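Local coordinates for sulfur oxidation protein soxB (Thermus thermophilus, PDB 2WDD) that hydrolyses the sulfur-sulfur bond of cysteine S-thiosulfonate intermediates in the sulfur oxidation pathway, using a two-manganese centre, at residues L32-L37 and A125-G130; V157-S162 and E183-N188; L212-A217 and V259-N264; I279-S284 and W301-S306. All coordinates share one frame; numbering follows the deposited sequence. Where two conformers were deposited one is given.

Contact 1 (L32-L37 and A125-G130). With MN (manganese (II) ion), chain G.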
loop_
_atom_site.group_PDB
_atom_site.type_symbol
_atom_site.label_atom_id
_atom_site.label_comp_id
_atom_site.label_asym_id
_atom_site.label_seq_id
_atom_site.Cartn_x
_atom_site.Cartn_y
_atom_site.Cartn_z
ATOM N N LEU A 32 1.809 -15.036 -11.405
ATOM C CA LEU A 32 2.601 -13.813 -11.533
ATOM C C LEU A 32 1.742 -12.780 -10.821
ATOM O O LEU A 32 0.669 -12.404 -11.301
ATOM C CB LEU A 32 2.831 -13.450 -12.997
ATOM C CG LEU A 32 3.561 -14.581 -13.750
ATOM C CD1 LEU A 32 3.683 -14.284 -15.251
ATOM C CD2 LEU A 32 4.939 -14.860 -13.125
ATOM N N TYR A 33 2.174 -12.417 -9.619
ATOM C CA TYR A 33 1.381 -11.602 -8.719
ATOM C C TYR A 33 2.005 -10.261 -8.362
ATOM O O TYR A 33 3.178 -10.180 -8.012
ATOM C CB TYR A 33 1.186 -12.429 -7.440
ATOM C CG TYR A 33 0.649 -11.687 -6.245
ATOM C CD1 TYR A 33 -0.562 -11.008 -6.313
ATOM C CD2 TYR A 33 1.305 -11.753 -5.005
ATOM C CE1 TYR A 33 -1.074 -10.343 -5.203
ATOM C CE2 TYR A 33 0.796 -11.097 -3.891
ATOM C CZ TYR A 33 -0.399 -10.403 -3.998
ATOM O OH TYR A 33 -0.897 -9.733 -2.902
ATOM N N PHE A 34 1.199 -9.211 -8.429
ATOM C CA PHE A 34 1.629 -7.896 -7.965
ATOM C C PHE A 34 0.412 -7.283 -7.291
ATOM O O PHE A 34 -0.716 -7.713 -7.527
ATOM C CB PHE A 34 2.147 -7.011 -9.100
ATOM C CG PHE A 34 1.098 -6.639 -10.107
ATOM C CD1 PHE A 34 0.424 -5.426 -10.022
ATOM C CD2 PHE A 34 0.772 -7.514 -11.135
ATOM C CE1 PHE A 34 -0.553 -5.088 -10.960
ATOM C CE2 PHE A 34 -0.219 -7.189 -12.060
ATOM C CZ PHE A 34 -0.865 -5.961 -11.982
ATOM N N SER A 35 0.631 -6.310 -6.420
ATOM C CA SER A 35 -0.485 -5.704 -5.714
ATOM C C SER A 35 -0.105 -4.289 -5.330
ATOM O O SER A 35 1.080 -3.919 -5.313
ATOM C CB SER A 35 -0.807 -6.505 -4.447
ATOM O OG SER A 35 -2.015 -6.080 -3.832
ATOM N N ASP A 36 -1.117 -3.499 -5.021
ATOM C CA ASP A 36 -0.881 -2.160 -4.515
ATOM C C ASP A 36 -0.021 -1.260 -5.396
ATOM O O ASP A 36 0.765 -0.441 -4.902
ATOM C CB ASP A 36 -0.334 -2.242 -3.087
ATOM C CG ASP A 36 -1.340 -2.875 -2.127
ATOM O OD1 ASP A 36 -2.211 -2.163 -1.596
ATOM O OD2 ASP A 36 -1.339 -4.114 -2.003
ATOM N N LEU A 37 -0.225 -1.370 -6.707
ATOM C CA LEU A 37 0.481 -0.515 -7.663
ATOM C C LEU A 37 0.167 0.963 -7.416
ATOM O O LEU A 37 1.000 1.824 -7.684
ATOM C CB LEU A 37 0.066 -0.893 -9.084
ATOM C CG LEU A 37 0.710 -0.151 -10.255
ATOM C CD1 LEU A 37 2.214 -0.327 -10.288
ATOM C CD2 LEU A 37 0.105 -0.618 -11.560
ATOM N N ALA A 125 0.295 -20.097 -16.804
ATOM C CA ALA A 125 0.508 -18.906 -15.987
ATOM C C ALA A 125 -0.737 -18.038 -15.823
ATOM O O ALA A 125 -1.521 -17.863 -16.759
ATOM C CB ALA A 125 1.649 -18.086 -16.539
ATOM N N LEU A 126 -0.894 -17.480 -14.626
ATOM C CA LEU A 126 -2.002 -16.581 -14.338
ATOM C C LEU A 126 -1.413 -15.293 -13.800
ATOM O O LEU A 126 -0.459 -15.330 -13.018
ATOM C CB LEU A 126 -2.938 -17.181 -13.284
ATOM C CG LEU A 126 -3.782 -18.382 -13.714
ATOM C CD1 LEU A 126 -4.542 -18.942 -12.505
ATOM C CD2 LEU A 126 -4.752 -17.983 -14.840
ATOM N N VAL A 127 -1.957 -14.167 -14.262
ATOM C CA VAL A 127 -1.527 -12.846 -13.823
ATOM C C VAL A 127 -2.579 -12.357 -12.838
ATOM O O VAL A 127 -3.751 -12.177 -13.198
ATOM C CB VAL A 127 -1.360 -11.891 -15.016
ATOM C CG1 VAL A 127 -0.962 -10.501 -14.519
ATOM C CG2 VAL A 127 -0.303 -12.426 -15.992
ATOM N N LEU A 128 -2.164 -12.168 -11.590
ATOM C CA LEU A 128 -3.099 -11.810 -10.532
ATOM C C LEU A 128 -2.715 -10.487 -9.924
ATOM O O LEU A 128 -1.558 -10.285 -9.552
ATOM C CB LEU A 128 -3.076 -12.883 -9.452
ATOM C CG LEU A 128 -3.408 -14.282 -9.987
ATOM C CD1 LEU A 128 -3.297 -15.292 -8.867
ATOM C CD2 LEU A 128 -4.810 -14.291 -10.597
ATOM N N ASP A 129 -3.698 -9.594 -9.834
ATOM C CA ASP A 129 -3.514 -8.247 -9.298
ATOM C C ASP A 129 -4.247 -8.129 -7.956
ATOM O O ASP A 129 -5.452 -8.374 -7.868
ATOM C CB ASP A 129 -4.089 -7.266 -10.308
ATOM C CG ASP A 129 -3.971 -5.827 -9.865
ATOM O OD1 ASP A 129 -3.544 -5.573 -8.716
ATOM O OD2 ASP A 129 -4.268 -4.956 -10.699
ATOM N N GLY A 130 -3.507 -7.809 -6.897
ATOM C CA GLY A 130 -4.076 -7.743 -5.564
ATOM C C GLY A 130 -4.875 -6.505 -5.189
ATOM O O GLY A 130 -5.322 -6.407 -4.046
HETATM MN MN MN G . -2.375 -0.200 -0.872
HETATM O O HOH W 1 -1.901 -3.390 -8.029
HETATM O O HOH W 2 -3.266 -0.702 0.940
#

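Contact 2 (V157-S162 and E183-N188)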
loop_
_atom_site.group_PDB
_atom_site.type_symbol
_atom_site.label_atom_id
_atom_site.label_comp_id
_atom_site.label_asym_id
_atom_site.label_seq_id
_atom_site.Cartn_x
_atom_site.Cartn_y
_atom_site.Cartn_z
ATOM N N VAL A 157 -4.416 -8.914 -17.346
ATOM C CA VAL A 157 -4.590 -9.332 -15.957
ATOM C C VAL A 157 -5.773 -10.288 -15.868
ATOM O O VAL A 157 -6.867 -9.964 -16.333
ATOM C CB VAL A 157 -4.823 -8.104 -15.054
ATOM C CG1 VAL A 157 -5.188 -8.535 -13.631
ATOM C CG2 VAL A 157 -3.601 -7.190 -15.067
ATOM N N ASP A 158 -5.571 -11.469 -15.289
ATOM C CA ASP A 158 -6.652 -12.449 -15.209
ATOM C C ASP A 158 -7.673 -12.162 -14.118
ATOM O O ASP A 158 -8.872 -12.375 -14.308
ATOM C CB ASP A 158 -6.084 -13.843 -15.008
ATOM C CG ASP A 158 -5.299 -14.316 -16.201
ATOM O OD1 ASP A 158 -5.887 -14.418 -17.301
ATOM O OD2 ASP A 158 -4.080 -14.510 -16.067
ATOM N N HIS A 159 -7.198 -11.722 -12.958
ATOM C CA HIS A 159 -8.089 -11.410 -11.847
ATOM C C HIS A 159 -7.562 -10.232 -11.056
ATOM O O HIS A 159 -6.359 -9.972 -11.039
ATOM C CB HIS A 159 -8.177 -12.579 -10.867
ATOM C CG HIS A 159 -8.801 -13.812 -11.439
ATOM N ND1 HIS A 159 -10.103 -13.841 -11.895
ATOM C CD2 HIS A 159 -8.321 -15.071 -11.582
ATOM C CE1 HIS A 159 -10.389 -15.061 -12.319
ATOM N NE2 HIS A 159 -9.330 -15.827 -12.130
ATOM N N MET A 160 -8.470 -9.552 -10.360
ATOM C CA MET A 160 -8.083 -8.511 -9.423
ATOM C C MET A 160 -9.111 -8.477 -8.305
ATOM O O MET A 160 -10.237 -8.995 -8.446
ATOM C CB MET A 160 -7.965 -7.133 -10.078
ATOM C CG MET A 160 -9.261 -6.335 -10.112
ATOM S SD MET A 160 -9.019 -4.648 -10.840
ATOM C CE MET A 160 -8.393 -3.735 -9.395
ATOM N N VAL A 161 -8.690 -7.927 -7.168
ATOM C CA VAL A 161 -9.564 -7.662 -6.041
ATOM C C VAL A 161 -9.473 -6.151 -5.779
ATOM O O VAL A 161 -8.882 -5.419 -6.590
ATOM C CB VAL A 161 -9.286 -8.536 -4.812
ATOM C CG1 VAL A 161 -9.555 -10.008 -5.156
ATOM C CG2 VAL A 161 -7.865 -8.351 -4.292
ATOM N N SER A 162 -10.052 -5.677 -4.679
ATOM C CA SER A 162 -10.106 -4.230 -4.511
ATOM C C SER A 162 -10.031 -3.651 -3.110
ATOM O O SER A 162 -10.235 -4.329 -2.114
ATOM C CB SER A 162 -11.421 -3.746 -5.126
ATOM O OG SER A 162 -12.511 -4.109 -4.281
ATOM N N GLU A 183 -11.265 -10.882 -14.817
ATOM C CA GLU A 183 -12.442 -11.206 -14.029
ATOM C C GLU A 183 -12.271 -10.745 -12.585
ATOM O O GLU A 183 -11.420 -11.253 -11.858
ATOM C CB GLU A 183 -12.765 -12.704 -14.067
ATOM C CG GLU A 183 -13.976 -13.017 -13.210
ATOM C CD GLU A 183 -14.401 -14.461 -13.258
ATOM O OE1 GLU A 183 -15.530 -14.737 -12.819
ATOM O OE2 GLU A 183 -13.610 -15.312 -13.708
ATOM N N PHE A 184 -13.102 -9.792 -12.175
ATOM C CA PHE A 184 -13.067 -9.260 -10.815
ATOM C C PHE A 184 -13.677 -10.274 -9.852
ATOM O O PHE A 184 -14.753 -10.813 -10.115
ATOM C CB PHE A 184 -13.862 -7.941 -10.754
ATOM C CG PHE A 184 -13.767 -7.233 -9.427
ATOM C CD1 PHE A 184 -12.767 -6.305 -9.201
ATOM C CD2 PHE A 184 -14.656 -7.513 -8.403
ATOM C CE1 PHE A 184 -12.645 -5.669 -7.978
ATOM C CE2 PHE A 184 -14.545 -6.883 -7.172
ATOM C CZ PHE A 184 -13.534 -5.957 -6.960
ATOM N N LEU A 185 -12.985 -10.544 -8.749
ATOM C CA LEU A 185 -13.463 -11.499 -7.751
ATOM C C LEU A 185 -13.600 -10.841 -6.384
ATOM O O LEU A 185 -12.784 -9.997 -6.017
ATOM C CB LEU A 185 -12.469 -12.663 -7.611
ATOM C CG LEU A 185 -12.158 -13.489 -8.852
ATOM C CD1 LEU A 185 -11.053 -14.500 -8.553
ATOM C CD2 LEU A 185 -13.423 -14.198 -9.345
ATOM N N SER A 186 -14.589 -11.282 -5.612
ATOM C CA SER A 186 -14.761 -10.850 -4.228
ATOM C C SER A 186 -15.889 -11.630 -3.583
ATOM O O SER A 186 -17.036 -11.545 -4.025
ATOM C CB SER A 186 -15.025 -9.344 -4.123
ATOM O OG SER A 186 -13.812 -8.598 -4.197
ATOM N N TYR A 187 -15.572 -12.405 -2.552
ATOM C CA TYR A 187 -16.599 -13.173 -1.855
ATOM C C TYR A 187 -17.379 -12.258 -0.911
ATOM O O TYR A 187 -18.521 -12.553 -0.539
ATOM C CB TYR A 187 -15.960 -14.312 -1.034
ATOM C CG TYR A 187 -15.497 -13.867 0.344
ATOM C CD1 TYR A 187 -16.345 -13.948 1.448
ATOM C CD2 TYR A 187 -14.260 -13.260 0.516
ATOM C CE1 TYR A 187 -15.949 -13.495 2.698
ATOM C CE2 TYR A 187 -13.863 -12.778 1.758
ATOM C CZ TYR A 187 -14.702 -12.904 2.846
ATOM O OH TYR A 187 -14.310 -12.423 4.073
ATOM N N ASN A 188 -16.755 -11.146 -0.516
ATOM C CA ASN A 188 -17.298 -10.297 0.532
ATOM C C ASN A 188 -18.095 -9.038 0.213
ATOM O O ASN A 188 -18.668 -8.445 1.127
ATOM C CB ASN A 188 -16.227 -9.985 1.589
ATOM C CG ASN A 188 -15.034 -9.228 1.021
ATOM O OD1 ASN A 188 -14.544 -9.517 -0.077
ATOM N ND2 ASN A 188 -14.564 -8.235 1.775
#

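Contact 3 (L212-A217 and V259-N264). With MN (manganese (II) ion), chain H.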
loop_
_atom_site.group_PDB
_atom_site.type_symbol
_atom_site.label_atom_id
_atom_site.label_comp_id
_atom_site.label_asym_id
_atom_site.label_seq_id
_atom_site.Cartn_x
_atom_site.Cartn_y
_atom_site.Cartn_z
ATOM N N LEU A 212 -7.259 -25.433 -10.085
ATOM C CA LEU A 212 -6.848 -24.466 -9.073
ATOM C C LEU A 212 -7.891 -23.371 -8.967
ATOM O O LEU A 212 -8.194 -22.714 -9.956
ATOM C CB LEU A 212 -5.520 -23.831 -9.487
ATOM C CG LEU A 212 -4.896 -22.764 -8.582
ATOM C CD1 LEU A 212 -4.445 -23.383 -7.272
ATOM C CD2 LEU A 212 -3.713 -22.110 -9.288
ATOM N N ALA A 213 -8.400 -23.151 -7.762
ATOM C CA ALA A 213 -9.370 -22.077 -7.529
ATOM C C ALA A 213 -8.648 -20.822 -7.033
ATOM O O ALA A 213 -7.812 -20.902 -6.136
ATOM C CB ALA A 213 -10.395 -22.501 -6.483
ATOM N N VAL A 214 -9.035 -19.668 -7.579
ATOM C CA VAL A 214 -8.552 -18.370 -7.105
ATOM C C VAL A 214 -9.792 -17.734 -6.472
ATOM O O VAL A 214 -10.789 -17.482 -7.162
ATOM C CB VAL A 214 -8.033 -17.478 -8.245
ATOM C CG1 VAL A 214 -7.622 -16.082 -7.715
ATOM C CG2 VAL A 214 -6.848 -18.118 -8.951
ATOM N N VAL A 215 -9.756 -17.547 -5.156
ATOM C CA VAL A 215 -10.853 -16.925 -4.414
ATOM C C VAL A 215 -10.419 -15.488 -4.155
ATOM O O VAL A 215 -9.251 -15.247 -3.863
ATOM C CB VAL A 215 -11.098 -17.650 -3.070
ATOM C CG1 VAL A 215 -12.246 -17.001 -2.280
ATOM C CG2 VAL A 215 -11.337 -19.149 -3.299
ATOM N N GLY A 216 -11.332 -14.530 -4.278
ATOM C CA GLY A 216 -10.976 -13.146 -4.020
ATOM C C GLY A 216 -11.572 -12.570 -2.747
ATOM O O GLY A 216 -12.699 -12.879 -2.360
ATOM N N ALA A 217 -10.811 -11.692 -2.106
ATOM C CA ALA A 217 -11.289 -10.979 -0.921
ATOM C C ALA A 217 -10.881 -9.518 -1.016
ATOM O O ALA A 217 -9.704 -9.210 -1.190
ATOM C CB ALA A 217 -10.746 -11.591 0.357
ATOM N N VAL A 259 -6.302 -20.829 -3.774
ATOM C CA VAL A 259 -5.473 -19.647 -3.560
ATOM C C VAL A 259 -6.405 -18.487 -3.233
ATOM O O VAL A 259 -7.352 -18.243 -3.978
ATOM C CB VAL A 259 -4.663 -19.305 -4.832
ATOM C CG1 VAL A 259 -3.804 -18.044 -4.614
ATOM C CG2 VAL A 259 -3.813 -20.495 -5.275
ATOM N N LEU A 260 -6.131 -17.768 -2.146
ATOM C CA LEU A 260 -6.929 -16.592 -1.805
ATOM C C LEU A 260 -6.155 -15.349 -2.252
ATOM O O LEU A 260 -5.067 -15.108 -1.757
ATOM C CB LEU A 260 -7.197 -16.507 -0.295
ATOM C CG LEU A 260 -7.976 -15.257 0.153
ATOM C CD1 LEU A 260 -9.422 -15.331 -0.356
ATOM C CD2 LEU A 260 -7.955 -15.113 1.659
ATOM N N LEU A 261 -6.700 -14.600 -3.213
ATOM C CA LEU A 261 -6.117 -13.342 -3.698
ATOM C C LEU A 261 -6.766 -12.309 -2.783
ATOM O O LEU A 261 -7.957 -12.021 -2.906
ATOM C CB LEU A 261 -6.549 -13.084 -5.147
ATOM C CG LEU A 261 -6.062 -11.811 -5.845
ATOM C CD1 LEU A 261 -4.540 -11.720 -5.846
ATOM C CD2 LEU A 261 -6.596 -11.794 -7.268
ATOM N N SER A 262 -6.009 -11.863 -1.788
ATOM C CA SER A 262 -6.546 -11.058 -0.702
ATOM C C SER A 262 -6.135 -9.601 -0.623
ATOM O O SER A 262 -4.982 -9.240 -0.893
ATOM C CB SER A 262 -6.085 -11.703 0.610
ATOM O OG SER A 262 -6.687 -11.096 1.736
ATOM N N HIS A 263 -7.073 -8.781 -0.156
ATOM C CA HIS A 263 -6.774 -7.395 0.170
ATOM C C HIS A 263 -7.225 -7.145 1.612
ATOM O O HIS A 263 -7.658 -6.049 1.946
ATOM C CB HIS A 263 -7.378 -6.366 -0.788
ATOM C CG HIS A 263 -6.606 -5.085 -0.821
ATOM N ND1 HIS A 263 -5.694 -4.789 -1.815
ATOM C CD2 HIS A 263 -6.532 -4.070 0.074
ATOM C CE1 HIS A 263 -5.106 -3.637 -1.535
ATOM N NE2 HIS A 263 -5.598 -3.179 -0.399
ATOM N N ASN A 264 -7.084 -8.159 2.466
ATOM C CA ASN A 264 -7.452 -8.023 3.876
ATOM C C ASN A 264 -6.374 -7.319 4.691
ATOM O O ASN A 264 -6.673 -6.762 5.747
ATOM C CB ASN A 264 -7.621 -9.403 4.546
ATOM C CG ASN A 264 -8.906 -10.115 4.167
ATOM O OD1 ASN A 264 -9.969 -9.513 4.078
ATOM N ND2 ASN A 264 -8.823 -11.442 4.055
HETATM MN MN MN H . -5.268 -1.292 0.603
HETATM O O HOH W 2 -3.266 -0.702 0.940
#

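Contact 4 (I279-S284 and W301-S306)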
loop_
_atom_site.group_PDB
_atom_site.type_symbol
_atom_site.label_atom_id
_atom_site.label_comp_id
_atom_site.label_asym_id
_atom_site.label_seq_id
_atom_site.Cartn_x
_atom_site.Cartn_y
_atom_site.Cartn_z
ATOM N N ILE A 279 -7.480 -23.288 2.710
ATOM C CA ILE A 279 -6.792 -22.273 1.918
ATOM C C ILE A 279 -5.334 -22.715 1.863
ATOM O O ILE A 279 -4.682 -22.822 2.898
ATOM C CB ILE A 279 -6.903 -20.861 2.515
ATOM C CG1 ILE A 279 -8.373 -20.428 2.585
ATOM C CG2 ILE A 279 -6.102 -19.900 1.666
ATOM C CD1 ILE A 279 -8.572 -19.030 3.142
ATOM N N ASP A 280 -4.837 -22.990 0.665
ATOM C CA ASP A 280 -3.474 -23.478 0.505
ATOM C C ASP A 280 -2.437 -22.377 0.381
ATOM O O ASP A 280 -1.305 -22.524 0.833
ATOM C CB ASP A 280 -3.390 -24.427 -0.684
ATOM C CG ASP A 280 -4.361 -25.585 -0.559
ATOM O OD1 ASP A 280 -4.358 -26.240 0.511
ATOM O OD2 ASP A 280 -5.199 -25.761 -1.473
ATOM N N LEU A 281 -2.830 -21.270 -0.236
ATOM C CA LEU A 281 -1.921 -20.165 -0.444
ATOM C C LEU A 281 -2.729 -18.881 -0.372
ATOM O O LEU A 281 -3.860 -18.837 -0.859
ATOM C CB LEU A 281 -1.310 -20.271 -1.842
ATOM C CG LEU A 281 -0.480 -19.092 -2.364
ATOM C CD1 LEU A 281 0.782 -18.933 -1.520
ATOM C CD2 LEU A 281 -0.121 -19.278 -3.849
ATOM N N ILE A 282 -2.143 -17.847 0.223
ATOM C CA ILE A 282 -2.767 -16.519 0.275
ATOM C C ILE A 282 -1.767 -15.560 -0.355
ATOM O O ILE A 282 -0.594 -15.555 0.037
ATOM C CB ILE A 282 -3.104 -16.036 1.714
ATOM C CG1 ILE A 282 -4.146 -16.946 2.365
ATOM C CG2 ILE A 282 -3.669 -14.595 1.665
ATOM C CD1 ILE A 282 -4.356 -16.699 3.848
ATOM N N LEU A 283 -2.240 -14.763 -1.314
ATOM C CA LEU A 283 -1.468 -13.708 -1.971
ATOM C C LEU A 283 -2.000 -12.467 -1.234
ATOM O O LEU A 283 -3.148 -12.048 -1.436
ATOM C CB LEU A 283 -1.776 -13.669 -3.475
ATOM C CG LEU A 283 -1.356 -14.967 -4.192
ATOM C CD1 LEU A 283 -1.733 -14.952 -5.668
ATOM C CD2 LEU A 283 0.155 -15.252 -3.998
ATOM N N SER A 284 -1.174 -11.948 -0.327
ATOM C CA SER A 284 -1.560 -10.865 0.579
ATOM C C SER A 284 -1.195 -9.458 0.140
ATOM O O SER A 284 -0.021 -9.078 0.152
ATOM C CB SER A 284 -0.948 -11.092 1.974
ATOM O OG SER A 284 -1.427 -12.267 2.605
ATOM N N TRP A 301 0.439 -21.206 3.033
ATOM C CA TRP A 301 1.605 -20.389 2.691
ATOM C C TRP A 301 1.071 -18.986 2.389
ATOM O O TRP A 301 0.038 -18.851 1.736
ATOM C CB TRP A 301 2.284 -20.902 1.422
ATOM C CG TRP A 301 3.009 -22.195 1.628
ATOM C CD1 TRP A 301 2.649 -23.421 1.148
ATOM C CD2 TRP A 301 4.204 -22.393 2.390
ATOM N NE1 TRP A 301 3.554 -24.371 1.564
ATOM C CE2 TRP A 301 4.524 -23.765 2.315
ATOM C CE3 TRP A 301 5.039 -21.546 3.119
ATOM C CZ2 TRP A 301 5.633 -24.312 2.966
ATOM C CZ3 TRP A 301 6.152 -22.089 3.752
ATOM C CH2 TRP A 301 6.432 -23.458 3.672
ATOM N N ILE A 302 1.812 -17.955 2.785
ATOM C CA ILE A 302 1.414 -16.566 2.529
ATOM C C ILE A 302 2.537 -15.838 1.796
ATOM O O ILE A 302 3.708 -15.908 2.204
ATOM C CB ILE A 302 1.079 -15.855 3.848
ATOM C CG1 ILE A 302 -0.101 -16.556 4.536
ATOM C CG2 ILE A 302 0.735 -14.379 3.595
ATOM C CD1 ILE A 302 -0.458 -15.973 5.895
ATOM N N VAL A 303 2.192 -15.182 0.688
ATOM C CA VAL A 303 3.151 -14.406 -0.096
ATOM C C VAL A 303 2.574 -13.001 -0.259
ATOM O O VAL A 303 1.452 -12.845 -0.734
ATOM C CB VAL A 303 3.392 -15.053 -1.464
ATOM C CG1 VAL A 303 4.232 -14.156 -2.361
ATOM C CG2 VAL A 303 4.040 -16.431 -1.276
ATOM N N ALA A 304 3.343 -11.983 0.125
ATOM C CA ALA A 304 2.890 -10.592 0.042
ATOM C C ALA A 304 3.062 -9.999 -1.351
ATOM O O ALA A 304 3.960 -10.389 -2.095
ATOM C CB ALA A 304 3.621 -9.735 1.069
ATOM N N GLY A 305 2.252 -8.989 -1.667
ATOM C CA GLY A 305 2.276 -8.364 -2.988
ATOM C C GLY A 305 3.100 -7.103 -3.209
ATOM O O GLY A 305 3.113 -6.560 -4.322
ATOM N N SER A 306 3.825 -6.668 -2.180
ATOM C CA SER A 306 4.641 -5.460 -2.255
ATOM C C SER A 306 3.790 -4.253 -2.653
ATOM O O SER A 306 2.615 -4.155 -2.262
ATOM C CB SER A 306 5.865 -5.648 -3.169
ATOM O OG SER A 306 6.774 -4.565 -3.017
#

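Contact 1 (L32-L37 and A125-G130)
Phe-34 lays its ring against Asp-129: CE1 stands 3.7 Å from the carboxylate carbon CG of Asp-129, ring and carboxylate planes 31° apart. A chi1 of 65° lodges CG of the phenylalanine between its own backbone N and carbonyl carbon, which turns the ring toward the neighbouring strand, where CE2 meets Val-127 CG1 at 4.2 Å near the ring plane. A serine here would remove the ring and would probably open a gap beside Val-127 and the Asp-129 carboxylate. Tyr-33, on the other face with Leu-128, presents a ring edge to Leu-128 O. The strands are parallel neighbours in one sheet of the metallophosphatase-type domain, and the metal ligand Asp-36 sits just past the end of the first. Ser-35 OG rests 3.2 Å from Gly-130 CA, leaving no room for a side chain on that glycine. The same OG donates to Asp-36 OD2 at 2.8 Å, from 48° above the carboxylate plane, while OD1 of Asp-36 binds manganese at 2.1 Å. His-286 N also bonds OD2; His-38, Asp-132 and His-288 share the metal. Further out, a water accepts from Leu-37 N and donates to Asp-129 OD1, and Gln-152 and Thr-133 hold OD2 of Asp-129.

Contact 2 (V157-S162 and E183-N188)
His-159 and Glu-183 meet in a beta-alpha-beta unit, where strand 159-160, helix 170-179 and strand 183-184 follow one another; strand 183-184 is the outermost of its sheet, with 159-160 next to it. The pairing is loose. Glu-183 N reaches Asp-158 O at 2.9 Å and Leu-185 N reaches Met-160 O at 3.2 Å, but Met-160 N is buried with no partner in the model. Glu-183 O takes its hydrogen bond from the histidine side chain instead: ND1 of His-159 donates to it at 2.9 Å, with the oxygen only 3° out of the ring plane. With CG of His-159 beside its own backbone N (chi1 -65°), the ring leans toward the second strand. Leu-185 CD1 comes over one face, 3.7 Å from the centroid of the His-159 ring, in a CH-pi contact. A phenylalanine in its place would keep a flat face for Leu-185 but would probably leave Glu-183 O and His-205 without their side-chain partner. On the other face of the pair Met-160 CG packs on Phe-184 CD1 at 3.6 Å. Ser-162 OG approaches the edge of the same ring, 3.4 Å from CZ of Phe-184, while its hydroxyl bonds with Ser-218 and Trp-166. Glu-183 extends alongside the imidazole and pairs through OE1 with Arg-203. With ND1 bonded to Glu-183 O and NE2 to His-205, the imidazole is held at both nitrogens, and it bridges this strand pair to the neighbouring sheet.

Contact 3 (L212-A217 and V259-N264)
Ala-217 O takes a markedly bent hydrogen bond from His-263 N, 2.9 Å long with 135° at the hydrogen, at the very residue whose side chain binds manganese. The strand pairing thus runs right into the metal site. Strands 212-217 and 259-262 are parallel neighbours in the second sheet of the metallophosphatase-type sandwich, their short axes 28° apart, and four straighter backbone bonds precede the bent one; that from Leu-261 N to Val-215 O is 2.7 Å. Past the strand end, NE2 of His-263 binds the metal at 2.2 Å, in company with Asp-132, His-163, His-286 and a water. ND1, the other nitrogen of the ring, bonds to Gly-130 O, and together with the metal bond this would hold the ring's rotation. Apolar side chains meet on both faces of the pair. On one, Leu-260 stretches its CG away from its backbone N (chi1 177°) and brings CD1 3.8 Å from Val-215 CG1 and 4.0 Å from Ala-217 CB, so that one methyl touches two residues of the partner strand. On the other, Val-214 CG1 meets Leu-261 CB at 4.1 Å, and Leu-261 goes on to touch Tyr-33 of the facing sheet. Gly-216, opposite Leu-261, adds only backbone there. Asn-264 returns toward the first strand, its ND2 4.2 Å from Ala-217 CB, and shares Asp-269 OD1 with the hydroxyl of Ser-262. That hydroxyl also closes an ST turn: Ser-262 OG accepts from Asn-264 N at 3.1 Å.

Contact 4 (I279-S284 and W301-S306)
Strands 281-284 and 301-304 run parallel, their short axes 4.6 Å apart at closest approach and 18° from alignment, with five backbone hydrogen bonds from Trp-301 N to Asp-280 O at one end to Gly-305 N to Ser-284 O at the other. The central one, Val-303 N to Ile-282 O, is 2.9 Å long. Leu-281 CD1 touches two residues of the partner strand. A chi1 of 171° turns CG of Leu-281 from the backbone N toward that strand, and its CD1 lies 3.3 Å from Trp-301 O and 3.8 Å from Trp-301 CB, the two side chains crossing at about a right angle. The same methyl of Leu-281 reaches Val-303 CG2 at 4.1 Å. Next along this face Leu-283 and Val-303 lie side by side, CD2 of the leucine 4.1 Å from CB of the valine. The indole itself leads away from the pair and makes a cation-pi contact with Arg-296, while Asp-280, just before the first strand, pairs with Arg-251. On the opposite face Ile-282 CB meets Ile-302 CG1 at 4.2 Å, and helix 266-273 closes over this side, with Met-266 against Ile-302 and Ala-304. The Leu-281 and Val-303 face instead packs on strand 323-333 through Ile-324 and Val-329. A parallel pair with one face on a second sheet and the other under a helix, followed a few residues after Ser-284 by the manganese ligands His-286 and His-288, is the layered arrangement of the metallophosphatase fold.

In the fold
All four contacts are buried, but they divide between two sheets. Contacts 1 and 2 share the first, joined by Asp-129 N bonding to His-159 O; contacts 3 and 4 share the second, where Leu-260 bonds to Leu-281 and Leu-283. Tyr-33 of contact 1 crosses the sandwich, its hydroxyl near Ser-284 O and its ring packed on Gly-305. Contacts 2 and 4 each have two partly exposed residues, while those of 1 and 3 are all buried. Contacts 3 and 4 are regular, apolar strand pairs, whereas contact 2 has looser backbone pairing and a histidine bond. Contacts 1 and 3 each supply a ligand to a different manganese, and one water binds both ions; contacts 2 and 4 hold no ligand.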